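PDB 6Z16: multisubunit Na+/H+ antiporter, D subunit from Anoxybacillus flavithermus, which probably helps a membrane-embedded complex exchange sodium ions for protons and belongs to a family related to the antiporter-like subunits of complex I. Local coordinates for residues I288-Y293 with L419-K424; I299-I304 with M339-V344. All coordinates share one frame; numbering follows the deposited sequence.

How the interactions relate
From the N terminus, the chain first supplies the C-terminal end of helix 268-292 to interaction 1, then turns into helix 296-315, which enters interaction 2 at 299-304. That contact closes first, when helix 320-351 runs back beside it and offers 339-344, ending a loop of 34 residues. Interaction 1 closes only after 125 residues, when helix 405-429 brings in 419-424, so the shorter loop lies wholly within the longer and the two do not cross. They join at helix 296-315: Tyr302 packs on Gly289, Ala290 and Tyr293, while Ile299 touches both Tyr293 and Ser421. Four transmembrane helices are thereby tied into one bundle.

Interaction 1 of 2, residues I288-Y293 with L419-K424; sequences IGAVAY and LYSVMK
Ser421 and Lys424 of helix 405-429 meet the C-terminal end of helix 268-292, the serine packing on Ala290 and the lysine reaching the carbonyl of Tyr293. The two helical segments run roughly the same way, at 26° to each other with 8.9 Å between their axes. Ahead of the main contact, Tyr420 lies only loosely near Val291, its CD2 4.6 Å from CG2 of the valine. Next comes Ser421, opposite Ala290, where the CA atoms approach to 5.8 Å because both side chains are small. The serine touches with its methylene: CB lies 3.6 Å from Ala290 O and 3.9 Å from Ala290 CB. Its hydroxyl OG hydrogen-bonds the Val418 carbonyl in its own helix. One turn on, Lys424 extends across the gap and bends at its third torsion (chi3 69°), carrying the amine to where helix 268-292 ends. NZ donates to Tyr293 O at 2.7 Å, meeting the C=O at 146° and tilted from the carbonyl plane; Val291 O is also close, 3.3 Å from the same NZ. The negative end of the helix dipole of 268-292 would probably favour a lysine amine here. An alanine in place of Lys424 would lose this donor and is likely to leave Tyr293 O without its partner from helix 405-429, weakening the tie at the turn. The contact is buried within the membrane domain. Helix 296-315 packs against both segments, Asn303 on Ala290 and Ser421 and Ile299 on Ser421; helix 367-381 packs on Leu419, Val422 and Met423; and a neighbouring subunit adds Gln191 against Tyr420 and Ile605 against Tyr293.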
ATOM      1  N   ILE D 288      57.300  24.847  53.039  1.00 32.99           N
ATOM      2  CA  ILE D 288      57.505  23.822  54.068  1.00 39.51           C
ATOM      3  C   ILE D 288      57.634  22.442  53.433  1.00 42.38           C
ATOM      4  O   ILE D 288      58.543  21.667  53.765  1.00 40.34           O
ATOM      5  CB  ILE D 288      56.368  23.860  55.107  1.00 46.69           C
ATOM      6  CG1 ILE D 288      56.471  25.101  55.985  1.00 61.24           C
ATOM      7  CG2 ILE D 288      56.372  22.616  55.983  1.00 31.38           C
ATOM      8  CD1 ILE D 288      55.247  25.324  56.825  1.00 54.21           C
ATOM      9  N   GLY D 289      56.753  22.132  52.477  1.00 46.13           N
ATOM     10  CA  GLY D 289      56.842  20.853  51.796  1.00 46.37           C
ATOM     11  C   GLY D 289      58.078  20.707  50.931  1.00 48.59           C
ATOM     12  O   GLY D 289      58.613  19.604  50.796  1.00 42.61           O
ATOM     13  N   ALA D 290      58.554  21.809  50.345  1.00 50.38           N
ATOM     14  CA  ALA D 290      59.773  21.751  49.548  1.00 45.18           C
ATOM     15  C   ALA D 290      61.001  21.529  50.424  1.00 42.53           C
ATOM     16  O   ALA D 290      61.921  20.804  50.031  1.00 40.63           O
ATOM     17  CB  ALA D 290      59.921  23.026  48.726  1.00 40.73           C
ATOM     18  N   VAL D 291      61.033  22.140  51.612  1.00 40.67           N
ATOM     19  CA  VAL D 291      62.147  21.922  52.535  1.00 41.31           C
ATOM     20  C   VAL D 291      62.128  20.497  53.091  1.00 45.67           C
ATOM     21  O   VAL D 291      63.181  19.868  53.254  1.00 44.83           O
ATOM     22  CB  VAL D 291      62.115  22.989  53.648  1.00 46.67           C
ATOM     23  CG1 VAL D 291      63.067  22.663  54.784  1.00 50.73           C
ATOM     24  CG2 VAL D 291      62.492  24.338  53.076  1.00 50.29           C
ATOM     25  N   ALA D 292      60.935  19.939  53.316  1.00 47.99           N
ATOM     26  CA  ALA D 292      60.818  18.720  54.113  1.00 39.50           C
ATOM     27  C   ALA D 292      61.327  17.468  53.405  1.00 42.93           C
ATOM     28  O   ALA D 292      61.872  16.578  54.064  1.00 51.78           O
ATOM     29  CB  ALA D 292      59.365  18.511  54.522  1.00 41.44           C
ATOM     30  N   TYR D 293      61.158  17.361  52.093  1.00 46.63           N
ATOM     31  CA  TYR D 293      61.333  16.089  51.401  1.00 42.14           C
ATOM     32  C   TYR D 293      62.723  15.917  50.808  1.00 48.73           C
ATOM     33  O   TYR D 293      63.330  16.871  50.318  1.00 54.36           O
ATOM     34  CB  TYR D 293      60.290  15.930  50.295  1.00 42.61           C
ATOM     35  CG  TYR D 293      58.932  15.543  50.812  1.00 63.83           C
ATOM     36  CD1 TYR D 293      58.650  14.221  51.127  1.00 67.63           C
ATOM     37  CD2 TYR D 293      57.939  16.489  50.996  1.00 63.84           C
ATOM     38  CE1 TYR D 293      57.422  13.853  51.603  1.00 66.74           C
ATOM     39  CE2 TYR D 293      56.704  16.131  51.478  1.00 64.57           C
ATOM     40  CZ  TYR D 293      56.451  14.810  51.775  1.00 71.87           C
ATOM     41  OH  TYR D 293      55.220  14.438  52.252  1.00 84.79           O
ATOM     42  N   LEU D 419      64.876  27.836  45.984  1.00 44.32           N
ATOM     43  CA  LEU D 419      66.254  27.663  45.537  1.00 38.32           C
ATOM     44  C   LEU D 419      66.984  26.615  46.363  1.00 32.30           C
ATOM     45  O   LEU D 419      67.727  25.798  45.809  1.00 34.36           O
ATOM     46  CB  LEU D 419      66.996  28.992  45.603  1.00 45.16           C
ATOM     47  CG  LEU D 419      68.487  28.963  45.266  1.00 49.59           C
ATOM     48  CD1 LEU D 419      68.748  28.478  43.860  1.00 46.45           C
ATOM     49  CD2 LEU D 419      69.076  30.325  45.468  1.00 50.58           C
ATOM     50  N   TYR D 420      66.767  26.609  47.681  1.00 29.04           N
ATOM     51  CA  TYR D 420      67.419  25.618  48.530  1.00 28.88           C
ATOM     52  C   TYR D 420      66.955  24.202  48.213  1.00 35.85           C
ATOM     53  O   TYR D 420      67.765  23.273  48.219  1.00 37.11           O
ATOM     54  CB  TYR D 420      67.194  25.925  50.008  1.00 36.71           C
ATOM     55  CG  TYR D 420      67.686  24.800  50.884  1.00 36.99           C
ATOM     56  CD1 TYR D 420      69.036  24.515  50.979  1.00 38.96           C
ATOM     57  CD2 TYR D 420      66.798  24.009  51.597  1.00 47.62           C
ATOM     58  CE1 TYR D 420      69.488  23.476  51.756  1.00 53.34           C
ATOM     59  CE2 TYR D 420      67.243  22.969  52.377  1.00 51.51           C
ATOM     60  CZ  TYR D 420      68.588  22.710  52.457  1.00 54.99           C
ATOM     61  OH  TYR D 420      69.035  21.676  53.238  1.00 52.30           O
ATOM     62  N   SER D 421      65.670  24.027  47.895  1.00 32.34           N
ATOM     63  CA  SER D 421      65.163  22.689  47.571  1.00 29.20           C
ATOM     64  C   SER D 421      65.764  22.148  46.268  1.00 36.90           C
ATOM     65  O   SER D 421      66.304  21.023  46.230  1.00 35.86           O
ATOM     66  CB  SER D 421      63.643  22.733  47.492  1.00 28.00           C
ATOM     67  OG  SER D 421      63.222  23.593  46.454  1.00 41.37           O
ATOM     68  N   VAL D 422      65.715  22.947  45.196  1.00 34.12           N
ATOM     69  CA  VAL D 422      66.246  22.434  43.931  1.00 33.31           C
ATOM     70  C   VAL D 422      67.774  22.331  43.959  1.00 31.90           C
ATOM     71  O   VAL D 422      68.357  21.412  43.361  1.00 35.62           O
ATOM     72  CB  VAL D 422      65.740  23.278  42.749  1.00 50.87           C
ATOM     73  CG1 VAL D 422      64.249  23.124  42.631  1.00 52.09           C
ATOM     74  CG2 VAL D 422      66.085  24.729  42.934  1.00 61.92           C
ATOM     75  N   MET D 423      68.452  23.204  44.700  1.00 33.41           N
ATOM     76  CA  MET D 423      69.893  23.083  44.789  1.00 33.17           C
ATOM     77  C   MET D 423      70.302  21.967  45.735  1.00 38.03           C
ATOM     78  O   MET D 423      71.412  21.456  45.616  1.00 46.56           O
ATOM     79  CB  MET D 423      70.496  24.414  45.225  1.00 58.50           C
ATOM     80  CG  MET D 423      71.964  24.561  44.904  1.00 76.63           C
ATOM     81  SD  MET D 423      72.198  24.462  43.125  1.00 75.56           S
ATOM     82  CE  MET D 423      71.357  25.954  42.621  1.00 69.62           C
ATOM     83  N   LYS D 424      69.423  21.567  46.653  1.00 44.42           N
ATOM     84  CA  LYS D 424      69.637  20.343  47.410  1.00 46.53           C
ATOM     85  C   LYS D 424      69.655  19.139  46.489  1.00 43.31           C
ATOM     86  O   LYS D 424      70.517  18.256  46.634  1.00 41.85           O
ATOM     87  CB  LYS D 424      68.546  20.198  48.467  1.00 50.72           C
ATOM     88  CG  LYS D 424      68.568  18.903  49.244  1.00 65.84           C
ATOM     89  CD  LYS D 424      67.503  18.933  50.318  1.00 69.59           C
ATOM     90  CE  LYS D 424      66.123  18.887  49.707  1.00 60.19           C
ATOM     91  NZ  LYS D 424      65.073  18.830  50.749  1.00 52.43           N
TER

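Interaction 2 of 2, residues I299-I304 with M339-V344; sequences IVIYNI and MLFLFV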
ATOM      1  N   ILE D 299      59.488  17.412  45.785  1.00 27.21           N
ATOM      2  CA  ILE D 299      60.075  18.747  45.751  1.00 27.65           C
ATOM      3  C   ILE D 299      59.456  19.568  44.629  1.00 25.40           C
ATOM      4  O   ILE D 299      59.026  20.709  44.845  1.00 21.17           O
ATOM      5  CB  ILE D 299      61.606  18.651  45.625  1.00 37.56           C
ATOM      6  CG1 ILE D 299      62.194  18.084  46.911  1.00 37.82           C
ATOM      7  CG2 ILE D 299      62.212  20.002  45.348  1.00 38.33           C
ATOM      8  CD1 ILE D 299      63.599  17.600  46.786  1.00 26.98           C
ATOM      9  N   VAL D 300      59.315  18.971  43.441  1.00 21.62           N
ATOM     10  CA  VAL D 300      58.746  19.731  42.327  1.00 23.97           C
ATOM     11  C   VAL D 300      57.244  19.976  42.530  1.00 34.13           C
ATOM     12  O   VAL D 300      56.720  21.030  42.142  1.00 32.48           O
ATOM     13  CB  VAL D 300      59.053  19.012  40.998  1.00 24.93           C
ATOM     14  CG1 VAL D 300      58.618  19.848  39.811  1.00 30.36           C
ATOM     15  CG2 VAL D 300      60.523  18.711  40.900  1.00 25.45           C
ATOM     16  N   ILE D 301      56.552  19.045  43.201  1.00 31.39           N
ATOM     17  CA  ILE D 301      55.129  19.201  43.522  1.00 35.10           C
ATOM     18  C   ILE D 301      54.904  20.381  44.467  1.00 32.18           C
ATOM     19  O   ILE D 301      54.030  21.238  44.245  1.00 29.60           O
ATOM     20  CB  ILE D 301      54.592  17.880  44.111  1.00 40.35           C
ATOM     21  CG1 ILE D 301      54.352  16.843  43.019  1.00 29.66           C
ATOM     22  CG2 ILE D 301      53.351  18.078  44.933  1.00 43.64           C
ATOM     23  CD1 ILE D 301      54.250  15.447  43.554  1.00 19.24           C
ATOM     24  N   TYR D 302      55.699  20.460  45.531  1.00 26.57           N
ATOM     25  CA  TYR D 302      55.538  21.594  46.426  1.00 23.78           C
ATOM     26  C   TYR D 302      56.060  22.894  45.827  1.00 28.00           C
ATOM     27  O   TYR D 302      55.593  23.968  46.224  1.00 31.15           O
ATOM     28  CB  TYR D 302      56.178  21.286  47.772  1.00 18.35           C
ATOM     29  CG  TYR D 302      55.319  20.355  48.589  1.00 27.24           C
ATOM     30  CD1 TYR D 302      54.209  20.835  49.264  1.00 28.36           C
ATOM     31  CD2 TYR D 302      55.606  19.007  48.683  1.00 22.38           C
ATOM     32  CE1 TYR D 302      53.412  19.997  50.004  1.00 32.16           C
ATOM     33  CE2 TYR D 302      54.816  18.164  49.417  1.00 26.80           C
ATOM     34  CZ  TYR D 302      53.723  18.664  50.078  1.00 30.08           C
ATOM     35  OH  TYR D 302      52.934  17.824  50.822  1.00 32.07           O
ATOM     36  N   ASN D 303      56.953  22.833  44.834  1.00 27.87           N
ATOM     37  CA  ASN D 303      57.279  24.059  44.109  1.00 30.70           C
ATOM     38  C   ASN D 303      56.126  24.526  43.227  1.00 34.56           C
ATOM     39  O   ASN D 303      55.957  25.741  43.040  1.00 37.94           O
ATOM     40  CB  ASN D 303      58.546  23.895  43.272  1.00 43.15           C
ATOM     41  CG  ASN D 303      59.786  23.768  44.116  1.00 49.12           C
ATOM     42  OD1 ASN D 303      60.584  22.855  43.952  1.00 51.48           O
ATOM     43  ND2 ASN D 303      59.929  24.663  45.063  1.00 41.85           N
ATOM     44  N   ILE D 304      55.331  23.588  42.686  1.00 35.15           N
ATOM     45  CA  ILE D 304      54.086  23.959  42.003  1.00 41.03           C
ATOM     46  C   ILE D 304      53.170  24.716  42.952  1.00 43.71           C
ATOM     47  O   ILE D 304      52.632  25.777  42.608  1.00 39.83           O
ATOM     48  CB  ILE D 304      53.362  22.721  41.441  1.00 38.07           C
ATOM     49  CG1 ILE D 304      54.169  22.004  40.379  1.00 33.87           C
ATOM     50  CG2 ILE D 304      52.007  23.091  40.856  1.00 30.29           C
ATOM     51  CD1 ILE D 304      53.569  20.676  40.075  1.00 35.51           C
ATOM     52  N   MET D 339      59.434  21.525  32.389  1.00 45.65           N
ATOM     53  CA  MET D 339      60.858  21.235  32.222  1.00 42.25           C
ATOM     54  C   MET D 339      61.421  20.436  33.392  1.00 38.34           C
ATOM     55  O   MET D 339      62.170  19.468  33.196  1.00 37.32           O
ATOM     56  CB  MET D 339      61.613  22.552  32.100  1.00 49.12           C
ATOM     57  CG  MET D 339      63.056  22.476  31.698  1.00 60.80           C
ATOM     58  SD  MET D 339      63.789  24.077  32.043  1.00 93.56           S
ATOM     59  CE  MET D 339      62.726  25.119  31.062  1.00101.33           C
ATOM     60  N   LEU D 340      61.068  20.829  34.616  1.00 41.92           N
ATOM     61  CA  LEU D 340      61.628  20.171  35.790  1.00 48.65           C
ATOM     62  C   LEU D 340      61.098  18.763  35.969  1.00 43.63           C
ATOM     63  O   LEU D 340      61.847  17.885  36.415  1.00 36.58           O
ATOM     64  CB  LEU D 340      61.364  20.998  37.037  1.00 54.07           C
ATOM     65  CG  LEU D 340      62.220  22.255  37.071  1.00 58.14           C
ATOM     66  CD1 LEU D 340      61.808  23.123  38.216  1.00 61.18           C
ATOM     67  CD2 LEU D 340      63.681  21.874  37.186  1.00 42.63           C
ATOM     68  N   PHE D 341      59.830  18.513  35.617  1.00 42.77           N
ATOM     69  CA  PHE D 341      59.374  17.126  35.659  1.00 36.74           C
ATOM     70  C   PHE D 341      60.064  16.260  34.614  1.00 37.46           C
ATOM     71  O   PHE D 341      60.348  15.082  34.886  1.00 32.61           O
ATOM     72  CB  PHE D 341      57.865  17.025  35.497  1.00 28.04           C
ATOM     73  CG  PHE D 341      57.110  17.385  36.720  1.00 21.04           C
ATOM     74  CD1 PHE D 341      57.231  16.608  37.851  1.00 19.92           C
ATOM     75  CD2 PHE D 341      56.225  18.441  36.722  1.00 23.07           C
ATOM     76  CE1 PHE D 341      56.530  16.905  38.982  1.00 21.58           C
ATOM     77  CE2 PHE D 341      55.517  18.744  37.846  1.00 26.84           C
ATOM     78  CZ  PHE D 341      55.666  17.971  38.981  1.00 21.48           C
ATOM     79  N   LEU D 342      60.374  16.819  33.439  1.00 39.29           N
ATOM     80  CA  LEU D 342      61.108  16.020  32.457  1.00 38.54           C
ATOM     81  C   LEU D 342      62.541  15.729  32.919  1.00 42.70           C
ATOM     82  O   LEU D 342      63.054  14.617  32.700  1.00 39.11           O
ATOM     83  CB  LEU D 342      61.084  16.720  31.104  1.00 36.40           C
ATOM     84  CG  LEU D 342      59.687  16.868  30.500  1.00 32.49           C
ATOM     85  CD1 LEU D 342      59.710  17.624  29.188  1.00 26.55           C
ATOM     86  CD2 LEU D 342      59.024  15.524  30.349  1.00 27.12           C
ATOM     87  N   PHE D 343      63.182  16.696  33.596  1.00 42.95           N
ATOM     88  CA  PHE D 343      64.485  16.450  34.226  1.00 35.90           C
ATOM     89  C   PHE D 343      64.425  15.329  35.256  1.00 37.65           C
ATOM     90  O   PHE D 343      65.306  14.456  35.288  1.00 34.31           O
ATOM     91  CB  PHE D 343      65.023  17.708  34.909  1.00 37.60           C
ATOM     92  CG  PHE D 343      65.761  18.636  34.011  1.00 42.16           C
ATOM     93  CD1 PHE D 343      66.995  18.272  33.513  1.00 40.39           C
ATOM     94  CD2 PHE D 343      65.278  19.910  33.751  1.00 46.44           C
ATOM     95  CE1 PHE D 343      67.704  19.124  32.708  1.00 46.60           C
ATOM     96  CE2 PHE D 343      65.981  20.778  32.961  1.00 44.39           C
ATOM     97  CZ  PHE D 343      67.199  20.383  32.433  1.00 48.01           C
ATOM     98  N   VAL D 344      63.418  15.370  36.139  1.00 39.75           N
ATOM     99  CA  VAL D 344      63.266  14.351  37.179  1.00 39.73           C
ATOM    100  C   VAL D 344      63.069  12.976  36.554  1.00 43.83           C
ATOM    101  O   VAL D 344      63.628  11.976  37.030  1.00 38.46           O
ATOM    102  CB  VAL D 344      62.109  14.732  38.125  1.00 34.67           C
ATOM    103  CG1 VAL D 344      61.767  13.607  39.071  1.00 31.55           C
ATOM    104  CG2 VAL D 344      62.486  15.945  38.941  1.00 41.63           C
TER
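Val300 lays its CG1 methyl over one face of the Phe341 ring, a CH-pi contact 3.7 Å from the ring centroid and 15° off the normal. A chi1 of -174° points this branch away from the valine's own N and onto the ring, offset toward the rim and nearest CZ. The same CG1 also touches Leu340 CB at 4.1 Å, while the other branch, CG2, meets Val344 CG2 at 3.9 Å. Helices 296-315 and 320-351 follow one another in the chain as a transmembrane helical hairpin, their segments antiparallel at 173° with axes 10.6 Å apart. Phe341 spans much of this gap: its bond to CB starts beside the interface, yet the ring comes nearer to the partner helix. At the ring edge, Ile304 approaches nearly in plane, CD1 lying 3.5 Å from CE2, and the two side chains cross at about a right angle. Ile301 CG1 adds a looser touch at the edge near CZ. Beyond Leu340, Leu380 of helix 367-381 continues the apolar packing.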